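Local coordinates for protein NADH:ubiquinone oxidoreductase, Na translocating, F subunit (Porphyromonas gingivalis, PDB 2R6H) that belongs to the ferredoxin reductase-like flavoproteins, binding flavin-adenine dinucleotide on an antiparallel beta barrel that is followed by a Rossmann-like NAD-binding domain, at residues E13-K18 and E26-L31; S21-E26 and G67-M72; R87-A92 and G126-Y131; L103-A108 and Y131-K136. All blocks are in the same frame, centred on the assembly; numbering follows the deposited sequence.

How the contacts relate
All four contacts reach the six-stranded antiparallel sheet of the FAD-binding barrel. Contact 1 pairs strands 9-19 and 24-30, and contact 2 carries the turn end of the same hairpin to helix 66-71; their segments interleave along the chain, they share Glu26, with centres about 19 Å apart, and both close before contacts 3 and 4 begin. Strand 24-30 also pairs with strand 100-106, which links both to contact 4. Contacts 3 and 4, whose centres are about 6 Å apart, alternate along the chain, share helix 127-132 and both touch FAD. The N-terminal hairpin thus flanks the strand on which the flavin is read, while contact 3 binds the pyrophosphate and ribityl chain and also reaches the flavin.

Contact 1 (E13-K18 and E26-L31); sequences EVLSNK and EFVVKL
Val14 and Phe27 meet on the buried face of the hairpin formed by strands 9-19 and 24-30, part of the FAD-binding barrel. Phe27 CG lies anti to its backbone N (chi1 -180°), which carries the ring toward strand 9-19; its CE1 comes within 3.5 Å of Val14 CG1, the two side chains crossing at about a right angle. Val29 CG1 touches Val14 CG2 at 4.2 Å, and these branched and aromatic groups pack on toward strand 140-147 and Leu135. On the other face, Ser16, Val28, Glu13 and Lys30 are partly exposed, which suits a mixture of polar and apolar types. A classic beta bulge interrupts the pairing: Val28 O accepts from both Leu15 N, at 2.7 Å, and Ser16 N, at 3.3 Å, the latter in the carbonyl plane on a lone pair. Leu15 is thereby turned toward the partner strand, resting CB on Val28 CG1 and CD1 on Lys30 CB. A water joins Ser16 OG, Lys18 N and Glu26 O. Glu13 and Lys30 lie side by side, pointing the same way, but OE2 and NZ stay 4.1 Å apart, so their attraction is probably modest and the hairpin depends chiefly on backbone bonds and the apolar face.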
# COMPACT_ATOMS: atom_id res chain seq x y z
N GLU A 13 16.51 -11.78 6.79
CA GLU A 13 16.33 -12.76 5.73
C GLU A 13 14.96 -12.59 5.06
O GLU A 13 13.93 -12.45 5.72
CB GLU A 13 16.47 -14.17 6.29
CG GLU A 13 16.56 -15.23 5.20
CD GLU A 13 15.88 -16.53 5.58
OE1 GLU A 13 15.21 -17.13 4.72
OE2 GLU A 13 16.02 -16.94 6.76
N VAL A 14 14.97 -12.62 3.73
CA VAL A 14 13.73 -12.56 2.96
C VAL A 14 13.00 -13.90 2.99
O VAL A 14 13.51 -14.91 2.50
CB VAL A 14 14.00 -12.17 1.49
CG1 VAL A 14 12.69 -11.98 0.75
CG2 VAL A 14 14.84 -10.90 1.43
N LEU A 15 11.80 -13.90 3.56
CA LEU A 15 10.96 -15.09 3.57
C LEU A 15 10.21 -15.25 2.25
O LEU A 15 10.26 -16.31 1.63
CB LEU A 15 9.96 -15.03 4.73
CG LEU A 15 10.56 -15.02 6.14
CD1 LEU A 15 9.46 -14.98 7.19
CD2 LEU A 15 11.46 -16.22 6.35
N SER A 16 9.52 -14.20 1.83
CA SER A 16 8.60 -14.29 0.71
C SER A 16 8.59 -12.99 -0.11
O SER A 16 8.35 -11.91 0.43
CB SER A 16 7.18 -14.60 1.20
OG SER A 16 6.32 -14.88 0.11
N ASN A 17 8.86 -13.12 -1.40
CA ASN A 17 8.65 -12.02 -2.33
C ASN A 17 7.81 -12.44 -3.54
O ASN A 17 8.32 -12.55 -4.65
CB ASN A 17 9.99 -11.44 -2.80
CG ASN A 17 9.89 -9.98 -3.18
OD1 ASN A 17 9.20 -9.20 -2.53
ND2 ASN A 17 10.59 -9.60 -4.25
N LYS A 18 6.52 -12.66 -3.30
CA LYS A 18 5.60 -13.02 -4.37
C LYS A 18 4.70 -11.84 -4.74
O LYS A 18 4.34 -11.03 -3.89
CB LYS A 18 4.75 -14.22 -3.97
CG LYS A 18 5.29 -15.56 -4.45
CD LYS A 18 4.91 -16.68 -3.51
CE LYS A 18 3.48 -17.14 -3.74
NZ LYS A 18 3.08 -18.22 -2.80
N GLU A 26 4.37 -8.55 -2.26
CA GLU A 26 4.31 -8.62 -0.82
C GLU A 26 5.67 -9.11 -0.35
O GLU A 26 6.00 -10.28 -0.46
CB GLU A 26 3.21 -9.56 -0.35
CG GLU A 26 2.96 -9.43 1.11
CD GLU A 26 2.18 -10.59 1.65
OE1 GLU A 26 2.21 -11.67 1.02
OE2 GLU A 26 1.54 -10.43 2.71
N PHE A 27 6.46 -8.17 0.15
CA PHE A 27 7.85 -8.41 0.50
C PHE A 27 7.98 -8.66 2.00
O PHE A 27 7.79 -7.77 2.80
CB PHE A 27 8.67 -7.20 0.07
CG PHE A 27 10.13 -7.31 0.36
CD1 PHE A 27 10.85 -8.42 -0.06
CD2 PHE A 27 10.79 -6.29 1.02
CE1 PHE A 27 12.19 -8.52 0.20
CE2 PHE A 27 12.13 -6.38 1.28
CZ PHE A 27 12.83 -7.50 0.87
N VAL A 28 8.30 -9.90 2.36
CA VAL A 28 8.24 -10.34 3.74
C VAL A 28 9.62 -10.74 4.28
O VAL A 28 10.24 -11.70 3.80
CB VAL A 28 7.27 -11.53 3.88
CG1 VAL A 28 7.20 -12.01 5.31
CG2 VAL A 28 5.88 -11.15 3.36
N VAL A 29 10.11 -10.00 5.28
CA VAL A 29 11.45 -10.24 5.81
C VAL A 29 11.40 -10.64 7.29
O VAL A 29 10.47 -10.27 8.01
CB VAL A 29 12.36 -8.99 5.63
CG1 VAL A 29 12.58 -8.70 4.13
CG2 VAL A 29 11.76 -7.78 6.35
N LYS A 30 12.40 -11.39 7.74
CA LYS A 30 12.45 -11.85 9.13
C LYS A 30 13.68 -11.32 9.87
O LYS A 30 14.78 -11.32 9.32
CB LYS A 30 12.42 -13.38 9.20
CG LYS A 30 12.29 -13.96 10.61
CD LYS A 30 12.52 -15.48 10.62
CE LYS A 30 13.95 -15.82 10.19
NZ LYS A 30 14.34 -17.23 10.47
N LEU A 31 13.50 -10.87 11.11
CA LEU A 31 14.63 -10.37 11.90
C LEU A 31 15.42 -11.53 12.47
O LEU A 31 14.91 -12.65 12.53
CB LEU A 31 14.17 -9.40 12.99
CG LEU A 31 14.09 -7.94 12.52
CD1 LEU A 31 13.13 -7.80 11.36
CD2 LEU A 31 13.71 -6.99 13.63
O HOH W 1 5.04 -12.88 -0.64

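Contact 2 (S21-E26 and G67-M72); sequences STFIKE and GDWDKM
The indole of Trp69 has Phe23 CE1 over one face, 3.5 Å above the plane and offset toward the rim, while Thr22 O lies at its edge. The Phe23 ring in turn carries Thr22 CG2 over the centre of one face, and the methyl end of Met72, a selenomethionine, approaches its edge. This joins the tight turn of the hairpin between strands 9-19 and 24-30 of the FAD-binding barrel to helix 66-71, a short helix on the excursion between strands 52-55 and 78-81. The two rings meet obliquely, their planes 42° apart, with the Phe23 centroid 5.1 Å from that of the five-membered ring of Trp69, and the two side chains run antiparallel past one another.

Tryptophan suits this place because it offers both a broad apolar surface and one N-H. Trp69 NE1 donates to Thr22 O at 3.0 Å, the acceptor lying only 7° out of the ring plane, although the donor is tilted 28° from the carbonyl plane. The bond anchors the indole to the backbone of the turn and limits its rotation. Thr22 uses both branches: CG2, anti to the backbone N, not only covers the Phe23 ring but also touches the NE1 corner of the indole, 3.5 Å from Trp69 NE1, whereas OG1 is hydrogen-bonded to Glu199. Asp68 contributes its aliphatic part, CB standing 4.0 Å from Thr22 CG2. Beyond Trp69 the ring of Trp75 meets the indole. Just past the helix, Met72 CE reaches Phe23 CZ at 4.4 Å.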
# COMPACT_ATOMS: atom_id res chain seq x y z
N SER A 21 -0.36 -8.16 -6.51
CA SER A 21 -1.16 -7.62 -7.60
C SER A 21 -0.21 -7.52 -8.76
O SER A 21 0.87 -8.11 -8.71
CB SER A 21 -1.65 -6.23 -7.28
OG SER A 21 -0.55 -5.35 -7.30
N THR A 22 -0.56 -6.76 -9.79
CA THR A 22 0.33 -6.69 -10.95
C THR A 22 1.65 -5.94 -10.70
O THR A 22 2.69 -6.31 -11.22
CB THR A 22 -0.35 -6.09 -12.17
OG1 THR A 22 -1.39 -6.97 -12.61
CG2 THR A 22 0.66 -5.92 -13.28
N PHE A 23 1.59 -4.90 -9.88
CA PHE A 23 2.77 -4.11 -9.63
C PHE A 23 3.12 -3.97 -8.14
O PHE A 23 3.95 -3.13 -7.75
CB PHE A 23 2.61 -2.76 -10.29
CG PHE A 23 2.47 -2.84 -11.76
CD1 PHE A 23 3.43 -3.48 -12.52
CD2 PHE A 23 1.38 -2.27 -12.40
CE1 PHE A 23 3.30 -3.55 -13.90
CE2 PHE A 23 1.25 -2.35 -13.77
CZ PHE A 23 2.20 -2.98 -14.52
N ILE A 24 2.50 -4.79 -7.30
CA ILE A 24 2.85 -4.79 -5.88
C ILE A 24 3.23 -6.19 -5.40
O ILE A 24 2.42 -7.11 -5.41
CB ILE A 24 1.73 -4.23 -5.03
CG1 ILE A 24 1.21 -2.96 -5.69
CG2 ILE A 24 2.24 -3.93 -3.64
CD1 ILE A 24 0.00 -2.38 -5.04
N LYS A 25 4.50 -6.33 -5.03
CA LYS A 25 4.96 -7.55 -4.37
C LYS A 25 4.74 -7.44 -2.87
O LYS A 25 4.89 -6.36 -2.28
CB LYS A 25 6.44 -7.81 -4.67
CG LYS A 25 6.64 -8.67 -5.87
CD LYS A 25 8.06 -8.58 -6.39
CE LYS A 25 8.24 -9.50 -7.58
NZ LYS A 25 7.79 -10.89 -7.25
N GLU A 26 4.37 -8.55 -2.26
CA GLU A 26 4.31 -8.62 -0.82
C GLU A 26 5.67 -9.11 -0.35
O GLU A 26 6.00 -10.28 -0.46
CB GLU A 26 3.21 -9.56 -0.35
CG GLU A 26 2.96 -9.43 1.11
CD GLU A 26 2.18 -10.59 1.65
OE1 GLU A 26 2.21 -11.67 1.02
OE2 GLU A 26 1.54 -10.43 2.71
N GLY A 67 0.54 -10.71 -17.47
CA GLY A 67 -0.17 -10.19 -18.63
C GLY A 67 0.09 -8.74 -19.01
O GLY A 67 0.32 -8.43 -20.18
N ASP A 68 0.05 -7.84 -18.03
CA ASP A 68 0.29 -6.43 -18.32
C ASP A 68 1.75 -6.13 -18.63
O ASP A 68 2.05 -5.22 -19.41
CB ASP A 68 -0.19 -5.56 -17.16
CG ASP A 68 -1.70 -5.33 -17.18
OD1 ASP A 68 -2.40 -6.04 -17.95
OD2 ASP A 68 -2.17 -4.43 -16.43
N TRP A 69 2.64 -6.89 -18.01
CA TRP A 69 4.08 -6.79 -18.25
C TRP A 69 4.40 -7.16 -19.67
O TRP A 69 5.33 -6.61 -20.25
CB TRP A 69 4.85 -7.73 -17.33
CG TRP A 69 4.72 -7.40 -15.90
CD1 TRP A 69 3.60 -7.46 -15.15
CD2 TRP A 69 5.77 -6.98 -15.03
NE1 TRP A 69 3.87 -7.08 -13.86
CE2 TRP A 69 5.21 -6.79 -13.76
CE3 TRP A 69 7.13 -6.74 -15.20
CZ2 TRP A 69 5.94 -6.36 -12.67
CZ3 TRP A 69 7.86 -6.32 -14.11
CH2 TRP A 69 7.27 -6.13 -12.86
N ASP A 70 3.67 -8.11 -20.24
CA ASP A 70 3.86 -8.47 -21.64
C ASP A 70 3.39 -7.31 -22.50
O ASP A 70 4.07 -6.89 -23.43
CB ASP A 70 3.08 -9.74 -22.01
CG ASP A 70 3.49 -10.96 -21.17
OD1 ASP A 70 2.63 -11.86 -20.95
OD2 ASP A 70 4.67 -11.03 -20.75
N LYS A 71 2.21 -6.78 -22.18
CA LYS A 71 1.63 -5.69 -22.95
C LYS A 71 2.56 -4.50 -23.01
O LYS A 71 2.88 -4.03 -24.09
CB LYS A 71 0.30 -5.28 -22.35
CG LYS A 71 -0.80 -6.28 -22.60
CD LYS A 71 -2.12 -5.85 -21.96
CE LYS A 71 -3.27 -6.76 -22.37
NZ LYS A 71 -4.56 -6.02 -22.34
N MSE A 72 3.00 -4.03 -21.85
CA MSE A 72 3.81 -2.82 -21.80
C MSE A 72 5.29 -3.04 -22.10
O MSE A 72 6.08 -2.09 -22.11
CB MSE A 72 3.66 -2.16 -20.44
CG MSE A 72 2.23 -1.86 -20.07
SE MSE A 72 2.12 -0.81 -18.41
CE MSE A 72 0.22 -1.14 -17.97

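Contact 3 (R87-A92 and G126-Y131); sequences RAYSMA and GISSSY. With FAD (flavin-adenine dinucleotide), chain H.
Tyr89 and Ser128 are brought together by complementary torsions. The phenol leaves strand 85-90 with CG anti to the carbonyl carbon (chi1 -63°), and Ser128 turns OG anti to its own backbone N (chi1 170°), so that the hydroxyl arrives in the plane of the tyrosine ring, at its edge. Tyr89 OH and Ser128 OG are hydrogen-bonded at 2.8 Å. Arg87, bent at chi2 and chi3, lays its CB 3.4 Å from Ser128 OG, then carries its guanidinium past Ser128 toward the phosphates; Ile127 CG1 packs against NH1.

The sequence Arg-Ala-Tyr-Ser fits the RxYS/T motif by which ferredoxin reductase-like proteins bind FAD, and here it faces the N-terminal end of helix 127-132. Gly126, Ser128 and Ser129 suit that end because they are small and the pyrophosphate lies close to the main chain. Ile127 N donates to FAD O2A at 3.1 Å, and FAD O2P is held by Ser129 N at 2.6 Å and by Ser129 OG, whose hydroxyl also takes the N-H of Ala108. The helix end, with the nearby arginine, would probably stabilise the negative charge. Arg87 NE and NH1 and Ser128 N also approach FAD O1P, whose position is less certain.

Toward the flavin, FAD O2' donates to Ala88 O, and Ser90 N donates to FAD O4 at 2.7 Å. Tyr89 OH comes within 2.5 Å of FAD O4', a very short distance, and with Ser128 OG also nearby its proton cannot be assigned. One turn into the helix, Ser130 N and OG grip Gly126 O from opposite faces of its carbonyl plane.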
# COMPACT_ATOMS: atom_id res chain seq x y z
N ARG A 87 15.71 3.74 1.50
CA ARG A 87 14.36 4.03 1.04
C ARG A 87 13.29 3.62 2.03
O ARG A 87 13.45 2.65 2.78
CB ARG A 87 14.09 3.38 -0.32
CG ARG A 87 12.95 4.04 -1.06
CD ARG A 87 13.28 5.48 -1.42
NE ARG A 87 13.92 5.60 -2.73
CZ ARG A 87 15.20 5.92 -2.93
NH1 ARG A 87 15.68 5.99 -4.16
NH2 ARG A 87 15.99 6.17 -1.90
N ALA A 88 12.18 4.36 2.01
CA ALA A 88 11.12 4.18 3.00
C ALA A 88 10.03 3.18 2.57
O ALA A 88 9.48 3.28 1.46
CB ALA A 88 10.49 5.52 3.34
N TYR A 89 9.71 2.22 3.44
CA TYR A 89 8.56 1.35 3.23
C TYR A 89 7.76 1.16 4.51
O TYR A 89 8.34 0.92 5.58
CB TYR A 89 8.98 0.03 2.55
CG TYR A 89 9.55 0.28 1.18
CD1 TYR A 89 8.73 0.52 0.09
CD2 TYR A 89 10.92 0.35 0.98
CE1 TYR A 89 9.25 0.79 -1.16
CE2 TYR A 89 11.45 0.61 -0.27
CZ TYR A 89 10.61 0.84 -1.34
OH TYR A 89 11.14 1.11 -2.58
N SER A 90 6.44 1.28 4.40
CA SER A 90 5.52 1.22 5.53
C SER A 90 5.29 -0.21 5.97
O SER A 90 5.15 -1.09 5.13
CB SER A 90 4.18 1.84 5.15
OG SER A 90 4.26 3.25 5.08
N MSE A 91 5.22 -0.47 7.29
CA MSE A 91 4.86 -1.80 7.80
C MSE A 91 3.39 -2.10 7.56
O MSE A 91 2.52 -1.29 7.86
CB MSE A 91 5.12 -1.94 9.29
CG MSE A 91 6.48 -2.47 9.65
SE MSE A 91 7.83 -1.08 9.63
CE MSE A 91 7.18 0.00 11.12
N ALA A 92 3.13 -3.31 7.09
CA ALA A 92 1.80 -3.69 6.65
C ALA A 92 1.17 -4.74 7.57
O ALA A 92 -0.01 -5.07 7.43
CB ALA A 92 1.86 -4.19 5.22
N GLY A 126 12.72 2.96 -10.93
CA GLY A 126 13.01 3.23 -9.53
C GLY A 126 14.13 2.37 -8.98
O GLY A 126 13.99 1.16 -8.91
N ILE A 127 15.23 3.00 -8.56
CA ILE A 127 16.42 2.24 -8.17
C ILE A 127 16.16 1.37 -6.95
O ILE A 127 16.82 0.36 -6.76
CB ILE A 127 17.68 3.13 -7.95
CG1 ILE A 127 17.64 3.80 -6.59
CG2 ILE A 127 17.86 4.17 -9.05
CD1 ILE A 127 18.40 3.03 -5.56
N SER A 128 15.19 1.74 -6.13
CA SER A 128 14.91 0.96 -4.95
C SER A 128 13.89 -0.15 -5.23
O SER A 128 14.17 -1.33 -5.06
CB SER A 128 14.41 1.85 -3.82
OG SER A 128 13.92 1.06 -2.75
N SER A 129 12.70 0.25 -5.64
CA SER A 129 11.69 -0.75 -5.96
C SER A 129 12.26 -1.83 -6.89
O SER A 129 11.98 -3.01 -6.71
CB SER A 129 10.45 -0.09 -6.55
OG SER A 129 10.76 0.48 -7.81
N SER A 130 13.09 -1.43 -7.86
CA SER A 130 13.64 -2.36 -8.83
C SER A 130 14.55 -3.39 -8.18
O SER A 130 14.61 -4.52 -8.64
CB SER A 130 14.41 -1.65 -9.96
OG SER A 130 13.57 -0.80 -10.70
N TYR A 131 15.25 -3.00 -7.11
CA TYR A 131 16.15 -3.93 -6.43
C TYR A 131 15.33 -4.89 -5.60
O TYR A 131 15.53 -6.10 -5.67
CB TYR A 131 17.18 -3.21 -5.54
CG TYR A 131 18.05 -4.14 -4.70
CD1 TYR A 131 19.05 -4.92 -5.27
CD2 TYR A 131 17.87 -4.24 -3.32
CE1 TYR A 131 19.84 -5.77 -4.50
CE2 TYR A 131 18.66 -5.09 -2.54
CZ TYR A 131 19.64 -5.85 -3.13
OH TYR A 131 20.40 -6.68 -2.35
PA FAD H . 13.07 6.21 -7.62
O1A FAD H . 13.00 7.08 -6.36
O2A FAD H . 14.49 6.00 -8.16
O5B FAD H . 12.13 6.82 -8.79
C5B FAD H . 10.72 6.89 -8.62
C4B FAD H . 10.03 7.05 -9.98
O4B FAD H . 10.48 8.24 -10.60
C3B FAD H . 10.35 5.90 -10.92
O3B FAD H . 9.14 5.43 -11.46
C2B FAD H . 11.20 6.49 -12.02
O2B FAD H . 10.85 5.92 -13.26
C1B FAD H . 10.84 7.97 -11.95
N9A FAD H . 11.90 8.89 -12.45
C8A FAD H . 13.24 8.91 -12.11
N7A FAD H . 13.85 9.91 -12.79
C5A FAD H . 12.92 10.54 -13.56
C6A FAD H . 12.98 11.63 -14.45
N6A FAD H . 14.14 12.20 -14.74
N1A FAD H . 11.83 12.05 -15.10
C2A FAD H . 10.62 11.41 -14.88
N3A FAD H . 10.56 10.34 -14.00
C4A FAD H . 11.69 9.91 -13.35
N1 FAD H . 6.30 2.82 -1.36
C2 FAD H . 5.76 1.56 -1.36
O2 FAD H . 5.72 0.96 -2.43
N3 FAD H . 5.29 1.00 -0.19
C4 FAD H . 5.35 1.70 1.02
O4 FAD H . 4.94 1.24 2.10
C4X FAD H . 5.89 2.97 1.01
N5 FAD H . 5.95 3.67 2.20
C5X FAD H . 6.48 4.94 2.18
C6 FAD H . 6.53 5.64 3.38
C7 FAD H . 7.06 6.93 3.43
C7M FAD H . 7.10 7.65 4.75
C8 FAD H . 7.54 7.50 2.25
C8M FAD H . 8.12 8.88 2.26
C9 FAD H . 7.49 6.79 1.05
C9A FAD H . 6.96 5.51 1.01
N10 FAD H . 6.90 4.80 -0.18
C10 FAD H . 6.36 3.53 -0.18
C1' FAD H . 7.58 5.26 -1.44
C2' FAD H . 8.95 4.63 -1.50
O2' FAD H . 9.71 5.07 -0.39
C3' FAD H . 9.70 4.98 -2.78
O3' FAD H . 9.56 6.35 -3.09
C4' FAD H . 9.22 4.10 -3.91
O4' FAD H . 9.67 2.80 -3.62
C5' FAD H . 9.83 4.52 -5.24
O5' FAD H . 11.20 4.77 -5.04
P FAD H . 12.29 4.05 -5.97
O1P FAD H . 13.67 4.17 -5.35
O2P FAD H . 11.89 2.62 -6.22
O3P FAD H . 12.23 4.86 -7.34

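Contact 4 (L103-A108 and Y131-K136); sequences LNVRIA and YIFSLK. With FAD (flavin-adenine dinucleotide), chain H.
Val105 in strand 100-106 and Ile107 just beyond it face Ile132 and Phe133, in a segment that contains a type I beta turn from Ile132 to Leu135. The closest backbones are those of Ile107 and Phe133, whose CA atoms lie 7.0 Å apart, so side chains must bridge the gap. Within the FAD-binding barrel this packs an outermost strand of the sheet against the helix that receives the pyrophosphate.

Phe133 is the main filler. Ile107 CB sits over one face of its ring, 3.6 Å from the centroid and 15° off the normal, a CH-pi contact. With CG1 anti to the backbone N (chi1 -176°), Ile107 also sends CD1 across the same ring to within 3.7 Å of CG. At the ring edge, in plane, lies Val105 O, and Lys25 packs alongside. Val105 splits its branches: CG1 goes to Phe133 CE1, and CG2 meets Ile132 CG2 at 4.0 Å. Valine suits this position because its two methyls reach two different neighbours; the longer Ile107 can cover the ring with both CB and CD1. In the turn, Ser134 N and OG both donate to Tyr131 O.

The edge of the strand not paired with strand 24-30 reads the flavin with its main chain. FAD N3 donates to Asn104 O at 2.8 Å, and Arg106 N donates to FAD O2 at 3.1 Å in an almost straight bond of 173°.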
# COMPACT_ATOMS: atom_id res chain seq x y z
N LEU A 103 6.05 -6.03 3.97
CA LEU A 103 5.93 -4.79 3.22
C LEU A 103 5.13 -4.94 1.90
O LEU A 103 4.92 -6.06 1.41
CB LEU A 103 7.31 -4.18 2.97
CG LEU A 103 8.21 -4.00 4.20
CD1 LEU A 103 9.55 -3.41 3.83
CD2 LEU A 103 7.55 -3.13 5.23
N ASN A 104 4.64 -3.83 1.37
CA ASN A 104 4.00 -3.82 0.06
C ASN A 104 4.77 -2.89 -0.85
O ASN A 104 4.77 -1.69 -0.64
CB ASN A 104 2.58 -3.29 0.15
CG ASN A 104 1.68 -4.20 0.89
OD1 ASN A 104 2.07 -5.31 1.28
ND2 ASN A 104 0.45 -3.76 1.11
N VAL A 105 5.41 -3.44 -1.88
CA VAL A 105 6.24 -2.62 -2.74
C VAL A 105 5.71 -2.48 -4.15
O VAL A 105 5.59 -3.47 -4.86
CB VAL A 105 7.63 -3.19 -2.82
CG1 VAL A 105 8.52 -2.27 -3.59
CG2 VAL A 105 8.16 -3.37 -1.43
N ARG A 106 5.40 -1.24 -4.55
CA ARG A 106 5.03 -0.91 -5.92
C ARG A 106 6.30 -0.73 -6.75
O ARG A 106 7.14 0.12 -6.44
CB ARG A 106 4.21 0.39 -5.92
CG ARG A 106 3.85 0.98 -7.29
CD ARG A 106 2.69 0.22 -7.91
NE ARG A 106 1.90 0.98 -8.88
CZ ARG A 106 2.14 1.01 -10.19
NH1 ARG A 106 3.18 0.35 -10.70
NH2 ARG A 106 1.36 1.73 -11.00
N ILE A 107 6.45 -1.53 -7.79
CA ILE A 107 7.59 -1.37 -8.70
C ILE A 107 7.47 -0.06 -9.50
O ILE A 107 6.52 0.14 -10.26
CB ILE A 107 7.70 -2.55 -9.66
CG1 ILE A 107 8.93 -2.41 -10.52
CG2 ILE A 107 6.47 -2.63 -10.54
CD1 ILE A 107 10.19 -2.72 -9.82
N ALA A 108 8.43 0.83 -9.32
CA ALA A 108 8.33 2.15 -9.91
C ALA A 108 8.80 2.13 -11.36
O ALA A 108 9.94 2.52 -11.64
CB ALA A 108 9.13 3.14 -9.12
N TYR A 131 15.25 -3.00 -7.11
CA TYR A 131 16.15 -3.93 -6.43
C TYR A 131 15.33 -4.89 -5.60
O TYR A 131 15.53 -6.10 -5.67
CB TYR A 131 17.18 -3.21 -5.54
CG TYR A 131 18.05 -4.14 -4.70
CD1 TYR A 131 19.05 -4.92 -5.27
CD2 TYR A 131 17.87 -4.24 -3.32
CE1 TYR A 131 19.84 -5.77 -4.50
CE2 TYR A 131 18.66 -5.09 -2.54
CZ TYR A 131 19.64 -5.85 -3.13
OH TYR A 131 20.40 -6.68 -2.35
N ILE A 132 14.39 -4.35 -4.83
CA ILE A 132 13.54 -5.20 -4.01
C ILE A 132 12.85 -6.26 -4.86
O ILE A 132 12.84 -7.44 -4.51
CB ILE A 132 12.49 -4.39 -3.25
CG1 ILE A 132 13.18 -3.55 -2.17
CG2 ILE A 132 11.47 -5.32 -2.63
CD1 ILE A 132 12.39 -2.36 -1.70
N PHE A 133 12.32 -5.85 -6.00
CA PHE A 133 11.66 -6.79 -6.89
C PHE A 133 12.55 -7.93 -7.36
O PHE A 133 12.06 -8.97 -7.81
CB PHE A 133 11.06 -6.08 -8.09
CG PHE A 133 9.60 -5.84 -7.96
CD1 PHE A 133 9.10 -5.01 -6.98
CD2 PHE A 133 8.71 -6.46 -8.82
CE1 PHE A 133 7.76 -4.79 -6.85
CE2 PHE A 133 7.35 -6.25 -8.69
CZ PHE A 133 6.88 -5.41 -7.70
N SER A 134 13.86 -7.75 -7.28
CA SER A 134 14.74 -8.81 -7.73
C SER A 134 15.02 -9.79 -6.61
O SER A 134 15.62 -10.83 -6.83
CB SER A 134 16.05 -8.22 -8.21
OG SER A 134 16.78 -7.78 -7.09
N LEU A 135 14.55 -9.48 -5.40
CA LEU A 135 14.90 -10.27 -4.22
C LEU A 135 14.13 -11.58 -4.08
O LEU A 135 12.97 -11.69 -4.46
CB LEU A 135 14.71 -9.46 -2.95
CG LEU A 135 15.66 -8.29 -2.80
CD1 LEU A 135 15.42 -7.67 -1.45
CD2 LEU A 135 17.09 -8.75 -2.97
N LYS A 136 14.79 -12.56 -3.48
CA LYS A 136 14.28 -13.91 -3.50
C LYS A 136 14.44 -14.51 -2.12
O LYS A 136 15.29 -14.08 -1.36
CB LYS A 136 15.05 -14.72 -4.54
CG LYS A 136 14.19 -15.33 -5.63
CD LYS A 136 15.05 -15.71 -6.82
CE LYS A 136 14.65 -17.06 -7.42
NZ LYS A 136 15.79 -17.76 -8.09
PA FAD H . 13.07 6.21 -7.62
O1A FAD H . 13.00 7.08 -6.36
O2A FAD H . 14.49 6.00 -8.16
O5B FAD H . 12.13 6.82 -8.79
C5B FAD H . 10.72 6.89 -8.62
C4B FAD H . 10.03 7.05 -9.98
O4B FAD H . 10.48 8.24 -10.60
C3B FAD H . 10.35 5.90 -10.92
O3B FAD H . 9.14 5.43 -11.46
C2B FAD H . 11.20 6.49 -12.02
O2B FAD H . 10.85 5.92 -13.26
C1B FAD H . 10.84 7.97 -11.95
N9A FAD H . 11.90 8.89 -12.45
C8A FAD H . 13.24 8.91 -12.11
N7A FAD H . 13.85 9.91 -12.79
C5A FAD H . 12.92 10.54 -13.56
C6A FAD H . 12.98 11.63 -14.45
N6A FAD H . 14.14 12.20 -14.74
N1A FAD H . 11.83 12.05 -15.10
C2A FAD H . 10.62 11.41 -14.88
N3A FAD H . 10.56 10.34 -14.00
C4A FAD H . 11.69 9.91 -13.35
N1 FAD H . 6.30 2.82 -1.36
C2 FAD H . 5.76 1.56 -1.36
O2 FAD H . 5.72 0.96 -2.43
N3 FAD H . 5.29 1.00 -0.19
C4 FAD H . 5.35 1.70 1.02
O4 FAD H . 4.94 1.24 2.10
C4X FAD H . 5.89 2.97 1.01
N5 FAD H . 5.95 3.67 2.20
C5X FAD H . 6.48 4.94 2.18
C6 FAD H . 6.53 5.64 3.38
C7 FAD H . 7.06 6.93 3.43
C7M FAD H . 7.10 7.65 4.75
C8 FAD H . 7.54 7.50 2.25
C8M FAD H . 8.12 8.88 2.26
C9 FAD H . 7.49 6.79 1.05
C9A FAD H . 6.96 5.51 1.01
N10 FAD H . 6.90 4.80 -0.18
C10 FAD H . 6.36 3.53 -0.18
C1' FAD H . 7.58 5.26 -1.44
C2' FAD H . 8.95 4.63 -1.50
O2' FAD H . 9.71 5.07 -0.39
C3' FAD H . 9.70 4.98 -2.78
O3' FAD H . 9.56 6.35 -3.09
C4' FAD H . 9.22 4.10 -3.91
O4' FAD H . 9.67 2.80 -3.62
C5' FAD H . 9.83 4.52 -5.24
O5' FAD H . 11.20 4.77 -5.04
P FAD H . 12.29 4.05 -5.97
O1P FAD H . 13.67 4.17 -5.35
O2P FAD H . 11.89 2.62 -6.22
O3P FAD H . 12.23 4.86 -7.34